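Local coordinates for protein UTP--glucose-1-phosphate uridylyltransferase (Acinetobacter baumannii, PDB 6IKX) that catalyses the transfer of a uridylyl group from UTP to alpha-D-glucose 1-phosphate, yielding UDP-alpha-D-glucose and diphosphate, at residues A[53-58]-A[100-105]; A[115-120]-A[216-221]; A[48-53]-A[95-100]. The protein carries 1 engineered substitution. All coordinates share one frame; numbering follows the deposited sequence.

Interaction 1: A[53-58]-A[100-105]; sequences LVTHSS and SVRQPQ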
ATOM      1  N   LEU A  53      -0.565 -18.081  -4.180  1.00 37.46           N
ATOM      2  CA  LEU A  53      -0.198 -16.907  -5.033  1.00 38.30           C
ATOM      3  C   LEU A  53       1.326 -16.689  -4.918  1.00 41.97           C
ATOM      4  O   LEU A  53       1.781 -16.435  -3.798  1.00 37.98           O
ATOM      5  CB  LEU A  53      -0.926 -15.650  -4.521  1.00 33.91           C
ATOM      6  CG  LEU A  53      -2.445 -15.677  -4.510  1.00 32.76           C
ATOM      7  CD1 LEU A  53      -3.000 -14.393  -3.950  1.00 40.19           C
ATOM      8  CD2 LEU A  53      -3.009 -15.908  -5.883  1.00 34.56           C
ATOM      9  N   VAL A  54       2.101 -16.799  -5.993  1.00 42.57           N
ATOM     10  CA  VAL A  54       3.531 -16.378  -5.973  1.00 39.22           C
ATOM     11  C   VAL A  54       3.532 -14.920  -6.403  1.00 40.87           C
ATOM     12  O   VAL A  54       3.186 -14.645  -7.578  1.00 38.11           O
ATOM     13  CB  VAL A  54       4.422 -17.254  -6.876  1.00 39.42           C
ATOM     14  CG1 VAL A  54       5.886 -16.915  -6.723  1.00 38.17           C
ATOM     15  CG2 VAL A  54       4.233 -18.717  -6.562  1.00 43.61           C
ATOM     16  N   THR A  55       3.864 -14.007  -5.497  1.00 39.15           N
ATOM     17  CA  THR A  55       3.501 -12.588  -5.741  1.00 44.36           C
ATOM     18  C   THR A  55       4.699 -11.626  -5.639  1.00 40.67           C
ATOM     19  O   THR A  55       5.837 -11.998  -5.344  1.00 41.42           O
ATOM     20  CB  THR A  55       2.275 -12.220  -4.880  1.00 46.84           C
ATOM     21  OG1 THR A  55       1.646 -11.097  -5.507  1.00 48.06           O
ATOM     22  CG2 THR A  55       2.585 -11.948  -3.426  1.00 43.14           C
ATOM     23  N   HIS A  56       4.413 -10.394  -5.987  1.00 46.89           N
ATOM     24  CA  HIS A  56       5.332  -9.239  -5.969  1.00 41.92           C
ATOM     25  C   HIS A  56       4.801  -8.264  -4.927  1.00 40.90           C
ATOM     26  O   HIS A  56       3.532  -8.168  -4.788  1.00 38.33           O
ATOM     27  CB  HIS A  56       5.394  -8.661  -7.386  1.00 41.49           C
ATOM     28  CG  HIS A  56       6.393  -7.584  -7.583  1.00 43.84           C
ATOM     29  ND1 HIS A  56       6.023  -6.261  -7.704  1.00 50.50           N
ATOM     30  CD2 HIS A  56       7.731  -7.626  -7.692  1.00 45.88           C
ATOM     31  CE1 HIS A  56       7.101  -5.524  -7.881  1.00 48.31           C
ATOM     32  NE2 HIS A  56       8.162  -6.343  -7.878  1.00 45.86           N
ATOM     33  N   SER A  57       5.729  -7.541  -4.305  1.00 40.15           N
ATOM     34  CA  SER A  57       5.503  -6.438  -3.331  1.00 45.67           C
ATOM     35  C   SER A  57       4.502  -5.396  -3.858  1.00 36.66           C
ATOM     36  O   SER A  57       3.950  -4.695  -3.034  1.00 42.33           O
ATOM     37  CB  SER A  57       6.825  -5.781  -2.959  1.00 47.13           C
ATOM     38  OG  SER A  57       7.396  -5.175  -4.109  1.00 46.36           O
ATOM     39  N   SER A  58       4.252  -5.294  -5.153  1.00 36.73           N
ATOM     40  CA  SER A  58       3.267  -4.318  -5.715  1.00 42.66           C
ATOM     41  C   SER A  58       1.842  -4.898  -5.812  1.00 39.21           C
ATOM     42  O   SER A  58       0.984  -4.189  -6.267  1.00 45.89           O
ATOM     43  CB  SER A  58       3.704  -3.824  -7.079  1.00 38.84           C
ATOM     44  OG  SER A  58       3.502  -4.835  -8.056  1.00 40.33           O
ATOM     45  N   SER A 100       0.267 -16.659   0.425  1.00 37.90           N
ATOM     46  CA  SER A 100       1.212 -15.796  -0.318  1.00 40.58           C
ATOM     47  C   SER A 100       2.649 -16.218  -0.056  1.00 39.75           C
ATOM     48  O   SER A 100       3.006 -16.468   1.128  1.00 33.37           O
ATOM     49  CB  SER A 100       1.023 -14.363   0.040  1.00 46.07           C
ATOM     50  OG  SER A 100       0.109 -13.790  -0.869  1.00 54.27           O
ATOM     51  N   VAL A 101       3.435 -16.220  -1.129  1.00 41.61           N
ATOM     52  CA  VAL A 101       4.917 -16.252  -1.050  1.00 43.80           C
ATOM     53  C   VAL A 101       5.409 -15.309  -2.137  1.00 37.00           C
ATOM     54  O   VAL A 101       4.694 -15.098  -3.144  1.00 36.39           O
ATOM     55  CB  VAL A 101       5.454 -17.693  -1.190  1.00 48.91           C
ATOM     56  CG1 VAL A 101       5.230 -18.239  -2.598  1.00 42.82           C
ATOM     57  CG2 VAL A 101       6.917 -17.778  -0.778  1.00 43.90           C
ATOM     58  N   ARG A 102       6.544 -14.684  -1.870  1.00 39.59           N
ATOM     59  CA  ARG A 102       7.157 -13.659  -2.759  1.00 41.62           C
ATOM     60  C   ARG A 102       8.141 -14.312  -3.717  1.00 38.03           C
ATOM     61  O   ARG A 102       9.023 -15.039  -3.245  1.00 36.70           O
ATOM     62  CB  ARG A 102       7.878 -12.590  -1.923  1.00 33.32           C
ATOM     63  CG  ARG A 102       6.905 -11.730  -1.141  1.00 33.58           C
ATOM     64  CD  ARG A 102       5.948 -10.909  -2.003  1.00 34.97           C
ATOM     65  NE  ARG A 102       5.123  -9.980  -1.223  1.00 35.85           N
ATOM     66  CZ  ARG A 102       5.537  -8.842  -0.655  1.00 40.77           C
ATOM     67  NH1 ARG A 102       6.792  -8.439  -0.731  1.00 40.46           N
ATOM     68  NH2 ARG A 102       4.694  -8.115   0.045  1.00 41.06           N
ATOM     69  N   GLN A 103       8.011 -14.028  -5.014  1.00 44.28           N
ATOM     70  CA  GLN A 103       9.124 -14.195  -5.991  1.00 45.38           C
ATOM     71  C   GLN A 103      10.100 -13.042  -5.788  1.00 44.80           C
ATOM     72  O   GLN A 103       9.757 -11.930  -6.145  1.00 36.02           O
ATOM     73  CB  GLN A 103       8.638 -14.128  -7.431  1.00 49.29           C
ATOM     74  CG  GLN A 103       9.770 -14.321  -8.422  1.00 46.42           C
ATOM     75  CD  GLN A 103       9.233 -14.780  -9.744  1.00 46.38           C
ATOM     76  OE1 GLN A 103       8.134 -14.389 -10.139  1.00 52.39           O
ATOM     77  NE2 GLN A 103      10.027 -15.579 -10.443  1.00 44.19           N
ATOM     78  N   PRO A 104      11.270 -13.231  -5.134  1.00 42.38           N
ATOM     79  CA  PRO A 104      12.123 -12.107  -4.750  1.00 43.18           C
ATOM     80  C   PRO A 104      12.652 -11.269  -5.925  1.00 53.12           C
ATOM     81  O   PRO A 104      12.803 -10.067  -5.749  1.00 52.06           O
ATOM     82  CB  PRO A 104      13.298 -12.773  -3.993  1.00 40.32           C
ATOM     83  CG  PRO A 104      13.262 -14.227  -4.373  1.00 39.32           C
ATOM     84  CD  PRO A 104      11.809 -14.523  -4.674  1.00 42.84           C
ATOM     85  N   GLN A 105      12.958 -11.920  -7.062  1.00 57.20           N
ATOM     86  CA  GLN A 105      13.288 -11.265  -8.360  1.00 54.84           C
ATOM     87  C   GLN A 105      12.516 -11.939  -9.477  1.00 50.42           C
ATOM     88  O   GLN A 105      12.203 -13.131  -9.406  1.00 54.70           O
ATOM     89  CB  GLN A 105      14.781 -11.334  -8.697  1.00 54.51           C
ATOM     90  CG  GLN A 105      15.653 -10.648  -7.650  1.00 56.73           C
ATOM     91  CD  GLN A 105      17.102 -11.030  -7.803  1.00 58.71           C
ATOM     92  OE1 GLN A 105      17.465 -12.219  -7.869  1.00 52.59           O
ATOM     93  NE2 GLN A 105      17.923  -9.999  -7.910  1.00 50.33           N
TER
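Thr55 and Arg102 meet at the C-terminal ends of two neighbouring parallel strands of the GT-A nucleotidyltransferase sheet, where the chains leave the sheet for the nucleotide site. Their side chains project from the same face and cross at a slant, the methyl CG2 of Thr55 lying 3.8 Å from CD of Arg102. The arginine chain starts beside its own backbone N and then bends at CG (chi2 -63°), which brings the guanidinium back over the turn that follows Thr55. There Ser57 CA sits over one face of the guanidinium, off-centre toward the rim, and Thr55 CG2 lies at its edge. The polar end is fastened across a subunit boundary: NH1 bonds Asn64 and makes a salt bridge with Asp67, both of the second subunit. On the other face of the sheet Val54 and Val101 stand side by side and point the same way, with Val54 CG2 4.1 Å from Val101 CG1. The second branch, Val54 CG1, is anti to the backbone N (chi1 -174°) and reaches forward to Gln103 CB at 4.0 Å. Gln103 binds UTP and UDP-glucose in another crystal of this protein; here its NE2 is held by His111 and Gly108 O, the latter also a ligand-binding residue. The backbone ladder places this residue. Val101 N bonds Leu53 O, Thr55 N bonds Val101 O at 2.7 Å, and the last rung reaches past the end of the strand pairing, from Gln103 N to Thr55 O at 3.0 Å.

Interaction 2: A[115-120]-A[216-221]; sequences CAKSVV and IMQLLE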
ATOM      1  N   CYS A 115       9.610 -20.991  -6.014  1.00 43.65           N
ATOM      2  CA  CYS A 115       9.324 -20.108  -4.842  1.00 45.89           C
ATOM      3  C   CYS A 115       8.233 -20.719  -3.955  1.00 40.96           C
ATOM      4  O   CYS A 115       8.302 -20.558  -2.762  1.00 40.14           O
ATOM      5  CB  CYS A 115       8.887 -18.709  -5.261  1.00 49.51           C
ATOM      6  SG  CYS A 115      10.192 -17.718  -6.040  1.00 47.54           S
ATOM      7  N   ALA A 116       7.319 -21.491  -4.514  1.00 38.99           N
ATOM      8  CA  ALA A 116       6.259 -22.175  -3.750  1.00 42.53           C
ATOM      9  C   ALA A 116       6.701 -23.548  -3.223  1.00 40.93           C
ATOM     10  O   ALA A 116       5.824 -24.329  -2.873  1.00 48.08           O
ATOM     11  CB  ALA A 116       5.038 -22.323  -4.625  1.00 43.49           C
ATOM     12  N   LYS A 117       7.983 -23.859  -3.123  1.00 41.59           N
ATOM     13  CA  LYS A 117       8.397 -25.259  -2.818  1.00 42.14           C
ATOM     14  C   LYS A 117       7.926 -25.623  -1.407  1.00 44.77           C
ATOM     15  O   LYS A 117       7.294 -26.672  -1.239  1.00 51.12           O
ATOM     16  CB  LYS A 117       9.907 -25.410  -2.959  1.00 45.76           C
ATOM     17  CG  LYS A 117      10.491 -26.654  -2.317  1.00 52.61           C
ATOM     18  CD  LYS A 117      11.947 -26.832  -2.628  1.00 60.00           C
ATOM     19  CE  LYS A 117      12.654 -27.742  -1.646  1.00 68.19           C
ATOM     20  NZ  LYS A 117      14.125 -27.622  -1.787  1.00 73.66           N
ATOM     21  N   SER A 118       8.264 -24.785  -0.430  1.00 43.61           N
ATOM     22  CA  SER A 118       7.979 -24.952   1.015  1.00 42.07           C
ATOM     23  C   SER A 118       6.493 -25.169   1.233  1.00 42.58           C
ATOM     24  O   SER A 118       6.140 -26.017   2.036  1.00 48.92           O
ATOM     25  CB  SER A 118       8.443 -23.746   1.782  1.00 50.47           C
ATOM     26  OG  SER A 118       7.682 -22.618   1.398  1.00 52.40           O
ATOM     27  N   VAL A 119       5.663 -24.427   0.512  1.00 45.70           N
ATOM     28  CA  VAL A 119       4.192 -24.520   0.639  1.00 44.24           C
ATOM     29  C   VAL A 119       3.734 -25.769  -0.096  1.00 40.12           C
ATOM     30  O   VAL A 119       2.806 -26.397   0.392  1.00 41.83           O
ATOM     31  CB  VAL A 119       3.511 -23.230   0.153  1.00 48.06           C
ATOM     32  CG1 VAL A 119       2.009 -23.244   0.330  1.00 50.41           C
ATOM     33  CG2 VAL A 119       4.095 -22.043   0.883  1.00 56.64           C
ATOM     34  N   VAL A 120       4.335 -26.154  -1.223  1.00 43.90           N
ATOM     35  CA  VAL A 120       3.854 -27.382  -1.951  1.00 45.53           C
ATOM     36  C   VAL A 120       4.259 -28.677  -1.193  1.00 44.58           C
ATOM     37  O   VAL A 120       3.483 -29.698  -1.248  1.00 30.57           O
ATOM     38  CB  VAL A 120       4.358 -27.419  -3.402  1.00 47.09           C
ATOM     39  CG1 VAL A 120       4.247 -28.827  -4.003  1.00 47.52           C
ATOM     40  CG2 VAL A 120       3.624 -26.396  -4.254  1.00 50.06           C
ATOM     41  N   ILE A 216       9.106 -32.046  -9.286  1.00 47.96           N
ATOM     42  CA  ILE A 216       9.400 -30.944 -10.247  1.00 45.73           C
ATOM     43  C   ILE A 216      10.239 -29.877  -9.549  1.00 40.17           C
ATOM     44  O   ILE A 216      10.923 -29.186 -10.251  1.00 40.91           O
ATOM     45  CB  ILE A 216       8.120 -30.311 -10.837  1.00 51.83           C
ATOM     46  CG1 ILE A 216       8.319 -29.683 -12.223  1.00 56.74           C
ATOM     47  CG2 ILE A 216       7.560 -29.281  -9.870  1.00 55.61           C
ATOM     48  CD1 ILE A 216       8.934 -30.597 -13.274  1.00 57.21           C
ATOM     49  N   MET A 217      10.143 -29.742  -8.228  1.00 42.95           N
ATOM     50  CA  MET A 217      10.814 -28.654  -7.464  1.00 52.25           C
ATOM     51  C   MET A 217      12.316 -28.904  -7.384  1.00 53.50           C
ATOM     52  O   MET A 217      13.059 -27.906  -7.354  1.00 62.89           O
ATOM     53  CB  MET A 217      10.271 -28.522  -6.030  1.00 51.43           C
ATOM     54  CG  MET A 217       8.825 -28.113  -5.967  1.00 47.69           C
ATOM     55  SD  MET A 217       8.559 -26.371  -6.345  1.00 49.47           S
ATOM     56  CE  MET A 217       6.770 -26.403  -6.383  1.00 41.96           C
ATOM     57  N   GLN A 218      12.741 -30.168  -7.308  1.00 57.85           N
ATOM     58  CA  GLN A 218      14.182 -30.543  -7.250  1.00 56.74           C
ATOM     59  C   GLN A 218      14.722 -30.505  -8.664  1.00 50.55           C
ATOM     60  O   GLN A 218      15.894 -30.140  -8.856  1.00 48.96           O
ATOM     61  CB  GLN A 218      14.391 -31.929  -6.655  1.00 59.39           C
ATOM     62  CG  GLN A 218      14.503 -31.908  -5.140  1.00 59.31           C
ATOM     63  CD  GLN A 218      13.153 -31.701  -4.507  1.00 66.97           C
ATOM     64  OE1 GLN A 218      12.180 -32.339  -4.901  1.00 61.86           O
ATOM     65  NE2 GLN A 218      13.093 -30.806  -3.527  1.00 70.57           N
ATOM     66  N   LEU A 219      13.865 -30.847  -9.612  1.00 44.03           N
ATOM     67  CA  LEU A 219      14.189 -30.634 -11.028  1.00 43.28           C
ATOM     68  C   LEU A 219      14.426 -29.137 -11.275  1.00 45.92           C
ATOM     69  O   LEU A 219      15.462 -28.824 -11.900  1.00 48.23           O
ATOM     70  CB  LEU A 219      13.067 -31.211 -11.885  1.00 45.92           C
ATOM     71  CG  LEU A 219      12.895 -32.733 -11.790  1.00 47.99           C
ATOM     72  CD1 LEU A 219      11.868 -33.243 -12.807  1.00 44.98           C
ATOM     73  CD2 LEU A 219      14.219 -33.440 -11.970  1.00 42.87           C
ATOM     74  N   LEU A 220      13.545 -28.231 -10.823  1.00 48.60           N
ATOM     75  CA  LEU A 220      13.697 -26.751 -11.063  1.00 46.69           C
ATOM     76  C   LEU A 220      14.981 -26.243 -10.382  1.00 50.33           C
ATOM     77  O   LEU A 220      15.592 -25.324 -10.924  1.00 54.84           O
ATOM     78  CB  LEU A 220      12.462 -25.982 -10.581  1.00 42.11           C
ATOM     79  CG  LEU A 220      11.231 -26.065 -11.493  1.00 43.01           C
ATOM     80  CD1 LEU A 220       9.993 -25.641 -10.756  1.00 44.52           C
ATOM     81  CD2 LEU A 220      11.377 -25.208 -12.741  1.00 44.95           C
ATOM     82  N   GLU A 221      15.394 -26.836  -9.254  1.00 47.66           N
ATOM     83  CA  GLU A 221      16.644 -26.455  -8.542  1.00 51.18           C
ATOM     84  C   GLU A 221      17.872 -26.869  -9.370  1.00 58.48           C
ATOM     85  O   GLU A 221      18.964 -26.486  -8.984  1.00 53.48           O
ATOM     86  CB  GLU A 221      16.701 -27.092  -7.148  1.00 50.19           C
ATOM     87  CG  GLU A 221      15.884 -26.326  -6.123  1.00 56.76           C
ATOM     88  CD  GLU A 221      15.581 -26.979  -4.781  1.00 53.37           C
ATOM     89  OE1 GLU A 221      15.637 -28.215  -4.676  1.00 65.09           O
ATOM     90  OE2 GLU A 221      15.238 -26.231  -3.841  1.00 62.11           O
TER
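Lys117 NZ donates to Glu221 OE2 at 2.7 Å, a salt bridge that uses the syn lone pair of the carboxylate oxygen. Glu221 OE1 is farther from Lys117 NZ, at 3.3 Å, so the ammonium group sits asymmetrically against the carboxylate. The two side chains cross at about a right angle, both extended beyond CG. Lys117 starts with CG anti to the backbone N (chi1 164°) and runs straight from its helix toward the other, carrying NZ to the outer, solvent-facing side of the contact. On the way its CE passes NE2 of Gln218 at 3.6 Å, a plain touch, again at roughly a right angle. Together the exposed Gln218 and Glu221 frame the end of the lysine. The helices involved are two short ones of the GT-A fold: 117-120, which starts after its N-cap residue Ala116 and follows helix 109-115, and 216-220, which comes shortly after strand 209-212. Beneath this charged pair Met217 is buried and slides past Lys117 in the opposite direction, with SD 3.7 Å from Lys117 CA. Its chain bends at chi2 (-75°), turning the sulfur against the start of the lysine, and the terminal methyl carries on inward. Phe125 of strand 125-128 touches Met217 and Val120 from the sheet side, and Val113 of helix 109-115 also packs on the methionine. At the inner end of the contact, Val120 CG2, the branch beside its backbone N, meets Met217 CE obliquely at 3.8 Å.

Interaction 3: A[48-53]-A[95-100]; sequences IEQIIL and HVSVIS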
ATOM      1  N   ILE A  48      -9.741 -27.567  -6.072  1.00 47.99           N
ATOM      2  CA  ILE A  48      -8.572 -26.951  -5.379  1.00 43.82           C
ATOM      3  C   ILE A  48      -9.076 -26.336  -4.073  1.00 42.49           C
ATOM      4  O   ILE A  48     -10.195 -25.761  -4.040  1.00 57.12           O
ATOM      5  CB  ILE A  48      -7.803 -25.943  -6.269  1.00 48.62           C
ATOM      6  CG1 ILE A  48      -7.265 -26.608  -7.542  1.00 47.26           C
ATOM      7  CG2 ILE A  48      -6.693 -25.230  -5.479  1.00 41.99           C
ATOM      8  CD1 ILE A  48      -6.238 -27.693  -7.281  1.00 48.72           C
ATOM      9  N   GLU A  49      -8.246 -26.418  -3.049  1.00 42.62           N
ATOM     10  CA  GLU A  49      -8.565 -25.961  -1.677  1.00 44.42           C
ATOM     11  C   GLU A  49      -7.573 -24.921  -1.173  1.00 39.49           C
ATOM     12  O   GLU A  49      -7.967 -24.175  -0.268  1.00 43.73           O
ATOM     13  CB  GLU A  49      -8.552 -27.172  -0.738  1.00 50.93           C
ATOM     14  CG  GLU A  49      -9.804 -28.020  -0.906  1.00 58.69           C
ATOM     15  CD  GLU A  49      -9.924 -29.236  -0.006  1.00 60.90           C
ATOM     16  OE1 GLU A  49      -8.989 -29.494   0.794  1.00 55.42           O
ATOM     17  OE2 GLU A  49     -10.945 -29.930  -0.136  1.00 66.26           O
ATOM     18  N   GLN A  50      -6.325 -24.969  -1.647  1.00 41.46           N
ATOM     19  CA  GLN A  50      -5.219 -24.073  -1.247  1.00 44.82           C
ATOM     20  C   GLN A  50      -4.703 -23.359  -2.503  1.00 50.52           C
ATOM     21  O   GLN A  50      -4.072 -24.059  -3.389  1.00 43.11           O
ATOM     22  CB  GLN A  50      -4.094 -24.847  -0.562  1.00 50.10           C
ATOM     23  CG  GLN A  50      -3.135 -23.951   0.229  1.00 49.58           C
ATOM     24  CD  GLN A  50      -1.952 -24.706   0.786  1.00 54.34           C
ATOM     25  OE1 GLN A  50      -1.400 -25.619   0.169  1.00 58.46           O
ATOM     26  NE2 GLN A  50      -1.550 -24.332   1.984  1.00 63.50           N
ATOM     27  N   ILE A  51      -5.025 -22.051  -2.601  1.00 45.28           N
ATOM     28  CA  ILE A  51      -4.572 -21.121  -3.674  1.00 39.90           C
ATOM     29  C   ILE A  51      -3.229 -20.554  -3.224  1.00 40.94           C
ATOM     30  O   ILE A  51      -3.177 -19.891  -2.188  1.00 50.51           O
ATOM     31  CB  ILE A  51      -5.640 -20.051  -3.962  1.00 45.20           C
ATOM     32  CG1 ILE A  51      -6.892 -20.682  -4.584  1.00 48.57           C
ATOM     33  CG2 ILE A  51      -5.096 -18.937  -4.858  1.00 45.85           C
ATOM     34  CD1 ILE A  51      -6.613 -21.453  -5.858  1.00 47.86           C
ATOM     35  N   ILE A  52      -2.151 -20.894  -3.919  1.00 42.46           N
ATOM     36  CA  ILE A  52      -0.778 -20.440  -3.554  1.00 38.57           C
ATOM     37  C   ILE A  52      -0.375 -19.354  -4.545  1.00 39.53           C
ATOM     38  O   ILE A  52       0.038 -19.724  -5.662  1.00 42.87           O
ATOM     39  CB  ILE A  52       0.210 -21.617  -3.540  1.00 41.17           C
ATOM     40  CG1 ILE A  52      -0.353 -22.789  -2.731  1.00 42.77           C
ATOM     41  CG2 ILE A  52       1.580 -21.167  -3.024  1.00 43.45           C
ATOM     42  CD1 ILE A  52       0.490 -24.045  -2.765  1.00 46.98           C
ATOM     43  N   LEU A  53      -0.565 -18.081  -4.180  1.00 37.46           N
ATOM     44  CA  LEU A  53      -0.198 -16.907  -5.033  1.00 38.30           C
ATOM     45  C   LEU A  53       1.326 -16.689  -4.918  1.00 41.97           C
ATOM     46  O   LEU A  53       1.781 -16.435  -3.798  1.00 37.98           O
ATOM     47  CB  LEU A  53      -0.926 -15.650  -4.521  1.00 33.91           C
ATOM     48  CG  LEU A  53      -2.445 -15.677  -4.510  1.00 32.76           C
ATOM     49  CD1 LEU A  53      -3.000 -14.393  -3.950  1.00 40.19           C
ATOM     50  CD2 LEU A  53      -3.009 -15.908  -5.883  1.00 34.56           C
ATOM     51  N   HIS A  95     -13.846 -23.614   3.102  1.00 52.98           N
ATOM     52  CA  HIS A  95     -12.738 -24.608   3.078  1.00 57.83           C
ATOM     53  C   HIS A  95     -11.534 -24.219   2.184  1.00 60.35           C
ATOM     54  O   HIS A  95     -10.611 -25.051   2.096  1.00 55.12           O
ATOM     55  CB  HIS A  95     -13.304 -25.943   2.607  1.00 60.25           C
ATOM     56  CG  HIS A  95     -13.789 -25.933   1.200  1.00 59.14           C
ATOM     57  ND1 HIS A  95     -13.057 -26.504   0.168  1.00 62.21           N
ATOM     58  CD2 HIS A  95     -14.936 -25.475   0.651  1.00 60.64           C
ATOM     59  CE1 HIS A  95     -13.729 -26.399  -0.959  1.00 55.21           C
ATOM     60  NE2 HIS A  95     -14.893 -25.776  -0.681  1.00 61.63           N
ATOM     61  N   VAL A  96     -11.533 -23.058   1.511  1.00 48.65           N
ATOM     62  CA  VAL A  96     -10.446 -22.657   0.574  1.00 52.56           C
ATOM     63  C   VAL A  96      -9.595 -21.601   1.279  1.00 52.38           C
ATOM     64  O   VAL A  96     -10.147 -20.590   1.727  1.00 54.48           O
ATOM     65  CB  VAL A  96     -10.992 -22.152  -0.776  1.00 53.44           C
ATOM     66  CG1 VAL A  96      -9.913 -21.498  -1.635  1.00 49.84           C
ATOM     67  CG2 VAL A  96     -11.671 -23.272  -1.550  1.00 52.08           C
ATOM     68  N   SER A  97      -8.297 -21.833   1.379  1.00 42.41           N
ATOM     69  CA  SER A  97      -7.359 -20.849   1.958  1.00 45.69           C
ATOM     70  C   SER A  97      -6.591 -20.208   0.795  1.00 45.55           C
ATOM     71  O   SER A  97      -6.371 -20.894  -0.199  1.00 44.83           O
ATOM     72  CB  SER A  97      -6.472 -21.531   2.966  1.00 39.54           C
ATOM     73  OG  SER A  97      -5.981 -22.738   2.414  1.00 50.46           O
ATOM     74  N   VAL A  98      -6.255 -18.926   0.889  1.00 42.34           N
ATOM     75  CA  VAL A  98      -5.378 -18.235  -0.088  1.00 39.54           C
ATOM     76  C   VAL A  98      -4.070 -17.891   0.610  1.00 38.63           C
ATOM     77  O   VAL A  98      -4.142 -17.256   1.637  1.00 42.29           O
ATOM     78  CB  VAL A  98      -6.059 -16.980  -0.628  1.00 40.86           C
ATOM     79  CG1 VAL A  98      -5.130 -16.265  -1.606  1.00 46.40           C
ATOM     80  CG2 VAL A  98      -7.383 -17.336  -1.276  1.00 36.67           C
ATOM     81  N   ILE A  99      -2.939 -18.293   0.043  1.00 43.46           N
ATOM     82  CA  ILE A  99      -1.579 -18.249   0.666  1.00 44.70           C
ATOM     83  C   ILE A  99      -0.665 -17.372  -0.194  1.00 43.48           C
ATOM     84  O   ILE A  99      -0.757 -17.445  -1.438  1.00 38.94           O
ATOM     85  CB  ILE A  99      -0.962 -19.654   0.730  1.00 46.42           C
ATOM     86  CG1 ILE A  99      -1.864 -20.638   1.471  1.00 60.33           C
ATOM     87  CG2 ILE A  99       0.427 -19.590   1.342  1.00 55.13           C
ATOM     88  CD1 ILE A  99      -2.276 -20.163   2.849  1.00 62.62           C
ATOM     89  N   SER A 100       0.267 -16.659   0.425  1.00 37.90           N
ATOM     90  CA  SER A 100       1.212 -15.796  -0.318  1.00 40.58           C
ATOM     91  C   SER A 100       2.649 -16.218  -0.056  1.00 39.75           C
ATOM     92  O   SER A 100       3.006 -16.468   1.128  1.00 33.37           O
ATOM     93  CB  SER A 100       1.023 -14.363   0.040  1.00 46.07           C
ATOM     94  OG  SER A 100       0.109 -13.790  -0.869  1.00 54.27           O
TER
HETATM   95  O   HOH W   1      -7.774 -24.503   2.681  1.00 48.41           O
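The His95 ring meets Glu49 at its edge: CG of Glu49 lies in the ring plane, 3.7 Å from ND1 of His95, and the two side chains cross at about a right angle. The carboxylate plane is turned 81° from the ring, and Glu49 OE2 stays 4.0 Å from His95 ND1, so the pair touches through an aliphatic carbon while the polar atoms keep apart. One face of the ring carries Val96 CG2, offset toward the rim. Glu49 O is the polar hub of this end. It accepts the N-H of Ser97 (Glu49 O to Ser97 N 2.9 Å) and a further hydrogen from a water, which also donates to His95 O, bridging the two loop ends that lead into the strands.

Farther along, Gln50, Ser97, Ile52 and Ile99 share one face of the sheet. Gln50 crosses Ile99 obliquely, and its NE2 comes 3.7 Å from Ile99 CG1, so the amide nitrogen touches hydrocarbon. Val119 of helix 117-120 covers this face. The other face carries Ile51, Val98 and Leu53. Val98 CG1 is anti to its backbone N (chi1 179°), which points it forward along the strand to Leu53 CD1 at 3.7 Å; the second branch, CG2, turns back toward Ile51 CB at 4.2 Å. Ala43 of helix 35-44 packs on Ile51. Between the faces the ladder runs on through Ile51 N to Ser97 O, Ile99 N to Ile51 O and Leu53 N to Ile99 O, the last at 2.8 Å.

Strand 50-55 also bonds to strand 4-8. Adjacent parallel strands joined by intervening helices, here 60-65, 70-78 and 82-87, form the beta-alpha-beta crossover of the Rossmann-like nucleotide-binding half of the GT-A fold.

In the fold
Interactions 1 and 3 are successive lengths of one strand pair, 50-55 with 97-102, sharing Leu53 and Ser100. Both are largely buried and rest on a parallel backbone ladder, but interaction 3 begins at an aqueous loop end, whereas interaction 1 opens onto the nucleotide site; all three touch the second subunit, interaction 1 through a salt bridge. Interaction 2 joins two short helices and is only partly buried, with no backbone bonds across it; a surface salt bridge and a methionine do the work. Its 115-120 segment lies against the strand pair: Cys115 packs on Val54, Val101 and Gln103 of interaction 1, and Val119 on Gln50, Ile52 and Ile99 of interaction 3.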